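Local coordinates for protein predicted metal-dependent hydrolase of the TIM-barrel fold (Lactobacillus casei, PDB 2QPX) that probably acts as a metal-dependent hydrolase of the amidohydrolase family, holding two zinc ions in a TIM-barrel active site, although its substrate is unknown, at residues F90-F104 / T116-R129. Residues are numbered along the deposited sequence; the frame is centred on the assembly and turned at random.
Sequences FGHFHFKELLIDTGF and TAELVGIPVKAIYR. With EDO (1,2-ethanediol), chain D.
R129 grips the D101 carboxylate side-on with two nitrogens: NH2 lies 2.8 Å from OD2, and NE 3.1 Å from OD1 on its syn lone pair. The guanidinium and carboxylate planes stand 54° apart, and R129 NH2 meets D101 OD2 from above the carboxylate plane, while OD2 lies close to the guanidinium plane. D101 OD1 also accepts from G103 N at 2.9 Å, closing an Asx turn within the type I turn D101-F104; the G103-F104 peptide lies over one face of the guanidinium. R129 reaches this site with CG trans to its backbone N (chi1 -173°) and a bend at chi3. D101 OD2 has a further donor in the carboxylated lysine at position 167, which binds both zinc ions, and the D101 side chain touches zinc ligand H18; an alanine in place of R129 would probably leave D101 without its charged mate and freer to turn beside the metal site.

Strands 95-101 and 124-127 run parallel, as the alternating bonds L98 N to P123 O, K125 N to L98 O, I100 N to K125 O (2.8 Å) and I127 N to I100 O demonstrate. I100 CD1 packs on V124 CG1 at 3.5 Å, while I122 CD1 lies 3.6 Å from F95 CB. V120 CB sits over one face of the F90 ring, 4.1 Å from its centroid, a CH-pi contact.

Helix 113-120 completes this beta-alpha-beta unit, and strand 95-101 is flanked by strands 14-19 and 124-127.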
ATOM      1  N   PHE A  90      -7.279 -29.904  14.162  1.00 17.59           N
ATOM      2  CA  PHE A  90      -5.821 -29.797  14.263  1.00 16.27           C
ATOM      3  C   PHE A  90      -5.136 -30.904  13.475  1.00 16.44           C
ATOM      4  O   PHE A  90      -4.126 -30.673  12.816  1.00 17.63           O
ATOM      5  CB  PHE A  90      -5.351 -29.731  15.711  1.00 16.78           C
ATOM      6  CG  PHE A  90      -5.643 -28.389  16.375  1.00 14.54           C
ATOM      7  CD1 PHE A  90      -4.773 -27.336  16.221  1.00 15.42           C
ATOM      8  CD2 PHE A  90      -6.790 -28.186  17.162  1.00 15.74           C
ATOM      9  CE1 PHE A  90      -5.053 -26.106  16.802  1.00 15.22           C
ATOM     10  CE2 PHE A  90      -7.058 -26.947  17.776  1.00 15.84           C
ATOM     11  CZ  PHE A  90      -6.161 -25.897  17.575  1.00 15.70           C
ATOM     12  N   GLY A  91      -5.692 -32.132  13.533  1.00 18.11           N
ATOM     13  CA  GLY A  91      -5.121 -33.262  12.807  1.00 19.03           C
ATOM     14  C   GLY A  91      -5.265 -33.111  11.313  1.00 17.94           C
ATOM     15  O   GLY A  91      -4.339 -33.428  10.579  1.00 18.98           O
ATOM     16  N   HIS A  92      -6.408 -32.611  10.833  1.00 18.39           N
ATOM     17  CA  HIS A  92      -6.622 -32.482   9.396  1.00 18.70           C
ATOM     18  C   HIS A  92      -5.540 -31.619   8.739  1.00 19.70           C
ATOM     19  O   HIS A  92      -5.027 -31.938   7.654  1.00 19.15           O
ATOM     20  CB  HIS A  92      -8.028 -31.936   9.109  1.00 18.23           C
ATOM     21  CG  HIS A  92      -8.290 -31.694   7.658  1.00 21.86           C
ATOM     22  ND1 HIS A  92      -8.767 -32.678   6.812  1.00 26.19           N
ATOM     23  CD2 HIS A  92      -8.126 -30.588   6.899  1.00 21.64           C
ATOM     24  CE1 HIS A  92      -8.870 -32.183   5.590  1.00 27.33           C
ATOM     25  NE2 HIS A  92      -8.475 -30.919   5.612  1.00 25.36           N
ATOM     26  N   PHE A  93      -5.200 -30.515   9.415  1.00 18.30           N
ATOM     27  CA  PHE A  93      -4.243 -29.550   8.873  1.00 16.93           C
ATOM     28  C   PHE A  93      -2.787 -29.856   9.247  1.00 16.71           C
ATOM     29  O   PHE A  93      -1.888 -29.163   8.820  1.00 18.59           O
ATOM     30  CB  PHE A  93      -4.651 -28.152   9.287  1.00 17.74           C
ATOM     31  CG  PHE A  93      -5.943 -27.726   8.661  1.00 17.46           C
ATOM     32  CD1 PHE A  93      -5.983 -27.427   7.292  1.00 18.28           C
ATOM     33  CD2 PHE A  93      -7.131 -27.715   9.374  1.00 17.48           C
ATOM     34  CE1 PHE A  93      -7.191 -27.074   6.686  1.00 18.99           C
ATOM     35  CE2 PHE A  93      -8.326 -27.361   8.786  1.00 18.58           C
ATOM     36  CZ  PHE A  93      -8.355 -27.031   7.419  1.00 19.29           C
ATOM     37  N   HIS A  94      -2.576 -30.894  10.060  1.00 17.09           N
ATOM     38  CA  HIS A  94      -1.259 -31.389  10.481  1.00 17.32           C
ATOM     39  C   HIS A  94      -0.548 -30.358  11.408  1.00 16.74           C
ATOM     40  O   HIS A  94       0.661 -30.209  11.345  1.00 17.65           O
ATOM     41  CB  HIS A  94      -0.388 -31.796   9.272  1.00 18.79           C
ATOM     42  CG  HIS A  94      -0.908 -32.987   8.528  1.00 21.51           C
ATOM     43  ND1 HIS A  94      -0.281 -34.203   8.586  1.00 31.03           N
ATOM     44  CD2 HIS A  94      -1.986 -33.152   7.735  1.00 26.68           C
ATOM     45  CE1 HIS A  94      -0.959 -35.078   7.856  1.00 30.94           C
ATOM     46  NE2 HIS A  94      -2.011 -34.472   7.339  1.00 25.97           N
ATOM     47  N   PHE A  95      -1.310 -29.668  12.258  1.00 15.85           N
ATOM     48  CA  PHE A  95      -0.665 -28.904  13.325  1.00 16.18           C
ATOM     49  C   PHE A  95       0.147 -29.850  14.203  1.00 16.29           C
ATOM     50  O   PHE A  95      -0.335 -30.916  14.592  1.00 17.90           O
ATOM     51  CB  PHE A  95      -1.693 -28.197  14.198  1.00 15.36           C
ATOM     52  CG  PHE A  95      -2.319 -26.949  13.608  1.00 15.50           C
ATOM     53  CD1 PHE A  95      -3.384 -27.026  12.722  1.00 15.16           C
ATOM     54  CD2 PHE A  95      -1.881 -25.679  13.981  1.00 15.78           C
ATOM     55  CE1 PHE A  95      -4.028 -25.902  12.260  1.00 15.17           C
ATOM     56  CE2 PHE A  95      -2.535 -24.552  13.510  1.00 15.78           C
ATOM     57  CZ  PHE A  95      -3.572 -24.647  12.639  1.00 14.34           C
ATOM     58  N   LYS A  96       1.366 -29.458  14.531  1.00 16.68           N
ATOM     59  CA  LYS A  96       2.215 -30.267  15.422  1.00 17.46           C
ATOM     60  C   LYS A  96       2.617 -29.593  16.722  1.00 18.26           C
ATOM     61  O   LYS A  96       3.065 -30.263  17.641  1.00 16.87           O
ATOM     62  CB  LYS A  96       3.458 -30.771  14.684  1.00 18.84           C
ATOM     63  CG  LYS A  96       3.140 -31.734  13.532  1.00 20.08           C
ATOM     64  CD  LYS A  96       2.440 -33.001  13.981  1.00 23.02           C
ATOM     65  CE  LYS A  96       2.158 -33.878  12.751  1.00 25.66           C
ATOM     66  NZ  LYS A  96       1.544 -35.151  13.174  1.00 29.34           N
ATOM     67  N   GLU A  97       2.464 -28.272  16.838  1.00 16.39           N
ATOM     68  CA  GLU A  97       2.762 -27.571  18.098  1.00 15.30           C
ATOM     69  C   GLU A  97       2.086 -26.210  18.067  1.00 14.30           C
ATOM     70  O   GLU A  97       2.003 -25.619  17.002  1.00 16.22           O
ATOM     71  CB  GLU A  97       4.267 -27.422  18.317  1.00 15.24           C
ATOM     72  CG  GLU A  97       4.633 -26.967  19.723  1.00 16.99           C
ATOM     73  CD  GLU A  97       6.091 -26.800  19.962  1.00 17.34           C
ATOM     74  OE1 GLU A  97       6.819 -26.498  18.999  1.00 19.60           O
ATOM     75  OE2 GLU A  97       6.492 -26.975  21.144  1.00 20.05           O
ATOM     76  N   LEU A  98       1.642 -25.744  19.235  1.00 14.93           N
ATOM     77  CA  LEU A  98       1.136 -24.398  19.432  1.00 15.34           C
ATOM     78  C   LEU A  98       2.003 -23.662  20.422  1.00 14.90           C
ATOM     79  O   LEU A  98       2.277 -24.176  21.502  1.00 15.98           O
ATOM     80  CB  LEU A  98      -0.275 -24.436  19.985  1.00 14.16           C
ATOM     81  CG  LEU A  98      -1.330 -25.262  19.202  1.00 13.20           C
ATOM     82  CD1 LEU A  98      -2.705 -25.106  19.903  1.00 15.18           C
ATOM     83  CD2 LEU A  98      -1.347 -25.014  17.692  1.00 15.58           C
ATOM     84  N   LEU A  99       2.399 -22.432  20.076  1.00 14.57           N
ATOM     85  CA  LEU A  99       3.042 -21.534  21.033  1.00 15.02           C
ATOM     86  C   LEU A  99       2.042 -20.418  21.352  1.00 13.37           C
ATOM     87  O   LEU A  99       1.750 -19.576  20.504  1.00 14.57           O
ATOM     88  CB  LEU A  99       4.360 -20.973  20.485  1.00 15.39           C
ATOM     89  CG  LEU A  99       5.319 -21.955  19.800  1.00 16.37           C
ATOM     90  CD1 LEU A  99       6.645 -21.273  19.404  1.00 16.62           C
ATOM     91  CD2 LEU A  99       5.563 -23.161  20.693  1.00 17.81           C
ATOM     92  N   ILE A 100       1.510 -20.438  22.568  1.00 14.53           N
ATOM     93  CA  ILE A 100       0.425 -19.573  22.996  1.00 13.28           C
ATOM     94  C   ILE A 100       0.969 -18.372  23.795  1.00 13.78           C
ATOM     95  O   ILE A 100       1.686 -18.522  24.793  1.00 14.43           O
ATOM     96  CB  ILE A 100      -0.605 -20.307  23.852  1.00 14.22           C
ATOM     97  CG1 ILE A 100      -1.407 -21.282  22.946  1.00 16.19           C
ATOM     98  CG2 ILE A 100      -1.513 -19.329  24.602  1.00 15.75           C
ATOM     99  CD1 ILE A 100      -2.475 -22.119  23.629  1.00 16.40           C
ATOM    100  N   ASP A 101       0.629 -17.181  23.306  1.00 15.07           N
ATOM    101  CA  ASP A 101       0.844 -15.930  24.029  1.00 14.01           C
ATOM    102  C   ASP A 101      -0.179 -15.901  25.170  1.00 15.75           C
ATOM    103  O   ASP A 101      -1.378 -15.706  24.956  1.00 16.02           O
ATOM    104  CB  ASP A 101       0.667 -14.756  23.062  1.00 15.78           C
ATOM    105  CG  ASP A 101       0.570 -13.401  23.753  1.00 17.72           C
ATOM    106  OD1 ASP A 101       0.641 -13.255  24.983  1.00 16.77           O
ATOM    107  OD2 ASP A 101       0.384 -12.476  22.958  1.00 19.27           O
ATOM    108  N   THR A 102       0.284 -16.118  26.394  1.00 15.28           N
ATOM    109  CA  THR A 102      -0.623 -16.333  27.500  1.00 16.60           C
ATOM    110  C   THR A 102      -1.134 -14.995  28.102  1.00 17.71           C
ATOM    111  O   THR A 102      -1.858 -15.005  29.093  1.00 19.48           O
ATOM    112  CB  THR A 102       0.041 -17.188  28.593  1.00 16.16           C
ATOM    113  OG1 THR A 102       1.233 -16.531  29.034  1.00 17.75           O
ATOM    114  CG2 THR A 102       0.367 -18.588  28.116  1.00 18.60           C
ATOM    115  N   GLY A 103      -0.762 -13.861  27.502  1.00 16.32           N
ATOM    116  CA  GLY A 103      -1.199 -12.557  27.985  1.00 17.82           C
ATOM    117  C   GLY A 103      -2.588 -12.115  27.525  1.00 19.26           C
ATOM    118  O   GLY A 103      -3.124 -11.161  28.057  1.00 22.57           O
ATOM    119  N   PHE A 104      -3.173 -12.793  26.534  1.00 17.55           N
ATOM    120  CA  PHE A 104      -4.575 -12.579  26.131  1.00 18.58           C
ATOM    121  C   PHE A 104      -5.451 -13.676  26.712  1.00 18.25           C
ATOM    122  O   PHE A 104      -5.179 -14.854  26.514  1.00 18.70           O
ATOM    123  CB  PHE A 104      -4.721 -12.595  24.617  1.00 19.14           C
ATOM    124  CG  PHE A 104      -6.164 -12.636  24.144  1.00 19.99           C
ATOM    125  CD1 PHE A 104      -7.012 -11.590  24.393  1.00 26.38           C
ATOM    126  CD2 PHE A 104      -6.680 -13.785  23.527  1.00 21.10           C
ATOM    127  CE1 PHE A 104      -8.335 -11.655  24.012  1.00 28.29           C
ATOM    128  CE2 PHE A 104      -7.986 -13.838  23.127  1.00 23.99           C
ATOM    129  CZ  PHE A 104      -8.819 -12.791  23.397  1.00 24.48           C
ATOM    130  N   THR A 116      -4.915 -27.897  27.510  1.00 18.78           N
ATOM    131  CA  THR A 116      -4.987 -27.519  26.101  1.00 17.51           C
ATOM    132  C   THR A 116      -4.315 -28.590  25.238  1.00 17.01           C
ATOM    133  O   THR A 116      -4.858 -28.989  24.210  1.00 17.02           O
ATOM    134  CB  THR A 116      -4.341 -26.158  25.847  1.00 16.95           C
ATOM    135  OG1 THR A 116      -4.936 -25.173  26.714  1.00 18.31           O
ATOM    136  CG2 THR A 116      -4.534 -25.718  24.380  1.00 17.58           C
ATOM    137  N   ALA A 117      -3.123 -29.039  25.640  1.00 16.89           N
ATOM    138  CA  ALA A 117      -2.405 -30.062  24.878  1.00 19.30           C
ATOM    139  C   ALA A 117      -3.248 -31.361  24.757  1.00 19.82           C
ATOM    140  O   ALA A 117      -3.298 -31.989  23.682  1.00 20.30           O
ATOM    141  CB  ALA A 117      -1.022 -30.344  25.481  1.00 18.90           C
ATOM    142  N   GLU A 118      -3.942 -31.739  25.826  1.00 20.64           N
ATOM    143  CA  GLU A 118      -4.822 -32.934  25.793  0.70 21.73           C
ATOM    144  C   GLU A 118      -5.990 -32.720  24.821  1.00 20.82           C
ATOM    145  O   GLU A 118      -6.387 -33.637  24.058  1.00 20.63           O
ATOM    146  CB  GLU A 118      -5.377 -33.312  27.188  0.70 23.59           C
ATOM    147  CG  GLU A 118      -6.536 -34.351  27.077  0.70 25.69           C
ATOM    148  CD  GLU A 118      -7.019 -34.992  28.380  0.70 27.58           C
ATOM    149  OE1 GLU A 118      -6.286 -34.849  29.406  0.70 31.92           O
ATOM    150  OE2 GLU A 118      -8.102 -35.649  28.334  0.70 17.19           O
ATOM    151  N   LEU A 119      -6.557 -31.531  24.856  1.00 19.61           N
ATOM    152  CA  LEU A 119      -7.688 -31.170  24.031  1.00 20.18           C
ATOM    153  C   LEU A 119      -7.361 -31.234  22.535  1.00 17.39           C
ATOM    154  O   LEU A 119      -8.157 -31.749  21.736  1.00 18.20           O
ATOM    155  CB  LEU A 119      -8.146 -29.759  24.429  1.00 20.38           C
ATOM    156  CG  LEU A 119      -9.367 -29.285  23.711  1.00 22.65           C
ATOM    157  CD1 LEU A 119     -10.669 -30.086  24.211  1.00 24.20           C
ATOM    158  CD2 LEU A 119      -9.490 -27.773  23.896  1.00 24.26           C
ATOM    159  N   VAL A 120      -6.201 -30.701  22.144  1.00 17.68           N
ATOM    160  CA  VAL A 120      -5.855 -30.531  20.738  1.00 17.27           C
ATOM    161  C   VAL A 120      -4.991 -31.677  20.204  1.00 18.47           C
ATOM    162  O   VAL A 120      -4.877 -31.847  18.999  1.00 19.54           O
ATOM    163  CB  VAL A 120      -5.230 -29.122  20.485  1.00 16.08           C
ATOM    164  CG1 VAL A 120      -6.212 -28.010  20.912  1.00 17.97           C
ATOM    165  CG2 VAL A 120      -3.868 -28.949  21.159  1.00 17.68           C
ATOM    166  N   GLY A 121      -4.342 -32.410  21.111  1.00 18.05           N
ATOM    167  CA  GLY A 121      -3.555 -33.588  20.764  1.00 18.59           C
ATOM    168  C   GLY A 121      -2.099 -33.378  20.379  1.00 19.12           C
ATOM    169  O   GLY A 121      -1.456 -34.297  19.822  1.00 20.16           O
ATOM    170  N   ILE A 122      -1.572 -32.187  20.683  1.00 18.92           N
ATOM    171  CA  ILE A 122      -0.220 -31.808  20.316  1.00 17.95           C
ATOM    172  C   ILE A 122       0.354 -30.956  21.439  1.00 16.20           C
ATOM    173  O   ILE A 122      -0.387 -30.400  22.234  1.00 16.82           O
ATOM    174  CB  ILE A 122      -0.181 -31.055  18.947  1.00 17.00           C
ATOM    175  CG1 ILE A 122      -1.119 -29.845  18.937  1.00 18.02           C
ATOM    176  CG2 ILE A 122      -0.512 -32.029  17.761  1.00 19.18           C
ATOM    177  CD1 ILE A 122      -1.015 -28.951  17.696  1.00 17.97           C
ATOM    178  N   PRO A 123       1.689 -30.843  21.487  1.00 16.79           N
ATOM    179  CA  PRO A 123       2.290 -30.001  22.521  1.00 16.89           C
ATOM    180  C   PRO A 123       1.949 -28.516  22.405  1.00 15.53           C
ATOM    181  O   PRO A 123       1.774 -27.987  21.299  1.00 16.64           O
ATOM    182  CB  PRO A 123       3.786 -30.234  22.346  1.00 18.93           C
ATOM    183  CG  PRO A 123       3.942 -30.805  20.980  1.00 23.05           C
ATOM    184  CD  PRO A 123       2.694 -31.573  20.702  1.00 18.02           C
ATOM    185  N   VAL A 124       1.893 -27.865  23.565  1.00 16.62           N
ATOM    186  CA  VAL A 124       1.507 -26.454  23.693  1.00 15.52           C
ATOM    187  C   VAL A 124       2.483 -25.813  24.678  1.00 18.09           C
ATOM    188  O   VAL A 124       2.665 -26.331  25.789  1.00 21.43           O
ATOM    189  CB  VAL A 124       0.050 -26.306  24.220  1.00 16.22           C
ATOM    190  CG1 VAL A 124      -0.339 -24.824  24.420  1.00 20.35           C
ATOM    191  CG2 VAL A 124      -0.936 -27.037  23.279  1.00 15.88           C
ATOM    192  N   LYS A 125       3.145 -24.739  24.255  1.00 16.13           N
ATOM    193  CA  LYS A 125       4.095 -24.014  25.099  1.00 16.87           C
ATOM    194  C   LYS A 125       3.691 -22.541  25.188  1.00 16.06           C
ATOM    195  O   LYS A 125       2.881 -22.045  24.392  1.00 18.26           O
ATOM    196  CB  LYS A 125       5.503 -24.135  24.567  1.00 19.58           C
ATOM    197  CG  LYS A 125       5.890 -25.599  24.250  1.00 24.45           C
ATOM    198  CD  LYS A 125       7.061 -26.088  24.939  1.00 28.71           C
ATOM    199  CE  LYS A 125       7.344 -27.551  24.565  1.00 27.62           C
ATOM    200  NZ  LYS A 125       8.842 -27.796  24.362  1.00 32.92           N
ATOM    201  N   ALA A 126       4.261 -21.849  26.170  1.00 16.02           N
ATOM    202  CA  ALA A 126       3.907 -20.460  26.490  1.00 15.58           C
ATOM    203  C   ALA A 126       4.929 -19.457  25.954  1.00 14.89           C
ATOM    204  O   ALA A 126       6.153 -19.642  26.049  1.00 15.58           O
ATOM    205  CB  ALA A 126       3.823 -20.290  28.028  1.00 17.00           C
ATOM    206  N   ILE A 127       4.386 -18.341  25.498  1.00 14.65           N
ATOM    207  CA  ILE A 127       5.094 -17.092  25.128  1.00 13.76           C
ATOM    208  C   ILE A 127       4.793 -16.049  26.200  1.00 14.44           C
ATOM    209  O   ILE A 127       3.647 -15.888  26.629  1.00 15.38           O
ATOM    210  CB  ILE A 127       4.655 -16.554  23.734  1.00 14.53           C
ATOM    211  CG1 ILE A 127       4.995 -17.575  22.610  1.00 15.07           C
ATOM    212  CG2 ILE A 127       5.230 -15.145  23.423  1.00 15.11           C
ATOM    213  CD1 ILE A 127       6.483 -17.740  22.266  1.00 18.09           C
ATOM    214  N   TYR A 128       5.846 -15.367  26.659  1.00 14.87           N
ATOM    215  CA  TYR A 128       5.784 -14.418  27.782  1.00 14.40           C
ATOM    216  C   TYR A 128       5.430 -13.039  27.277  1.00 14.34           C
ATOM    217  O   TYR A 128       6.229 -12.386  26.602  1.00 14.90           O
ATOM    218  CB  TYR A 128       7.159 -14.365  28.420  1.00 14.65           C
ATOM    219  CG  TYR A 128       7.338 -13.525  29.674  1.00 15.10           C
ATOM    220  CD1 TYR A 128       7.444 -12.146  29.647  1.00 15.67           C
ATOM    221  CD2 TYR A 128       7.449 -14.137  30.908  1.00 16.22           C
ATOM    222  CE1 TYR A 128       7.634 -11.421  30.818  1.00 16.08           C
ATOM    223  CE2 TYR A 128       7.680 -13.425  32.070  1.00 17.54           C
ATOM    224  CZ  TYR A 128       7.759 -12.046  32.022  1.00 15.52           C
ATOM    225  OH  TYR A 128       7.962 -11.280  33.149  1.00 18.03           O
ATOM    226  N   ARG A 129       4.238 -12.583  27.610  1.00 14.09           N
ATOM    227  CA  ARG A 129       3.834 -11.231  27.199  1.00 13.85           C
ATOM    228  C   ARG A 129       4.427 -10.198  28.176  1.00 13.41           C
ATOM    229  O   ARG A 129       4.136 -10.190  29.407  1.00 14.74           O
ATOM    230  CB  ARG A 129       2.309 -11.093  27.137  1.00 15.04           C
ATOM    231  CG  ARG A 129       1.904  -9.744  26.536  1.00 17.73           C
ATOM    232  CD  ARG A 129       0.460  -9.543  26.453  1.00 16.94           C
ATOM    233  NE  ARG A 129      -0.121 -10.310  25.370  1.00 15.95           N
ATOM    234  CZ  ARG A 129      -1.279 -10.015  24.806  1.00 17.07           C
ATOM    235  NH1 ARG A 129      -2.010  -9.014  25.264  1.00 21.09           N
ATOM    236  NH2 ARG A 129      -1.699 -10.719  23.792  1.00 19.47           N
TER
HETATM  237  C1  EDO D 378       1.696 -28.436  27.781  1.00 32.24           C
HETATM  238  O1  EDO D 378       2.942 -27.730  27.980  1.00 36.09           O
HETATM  239  C2  EDO D 378       2.005 -29.816  27.231  1.00 32.72           C
HETATM  240  O2  EDO D 378       2.558 -29.763  25.909  1.00 23.88           O
HETATM  241  O   HOH W   1       2.372 -13.992  29.297  1.00 19.51           O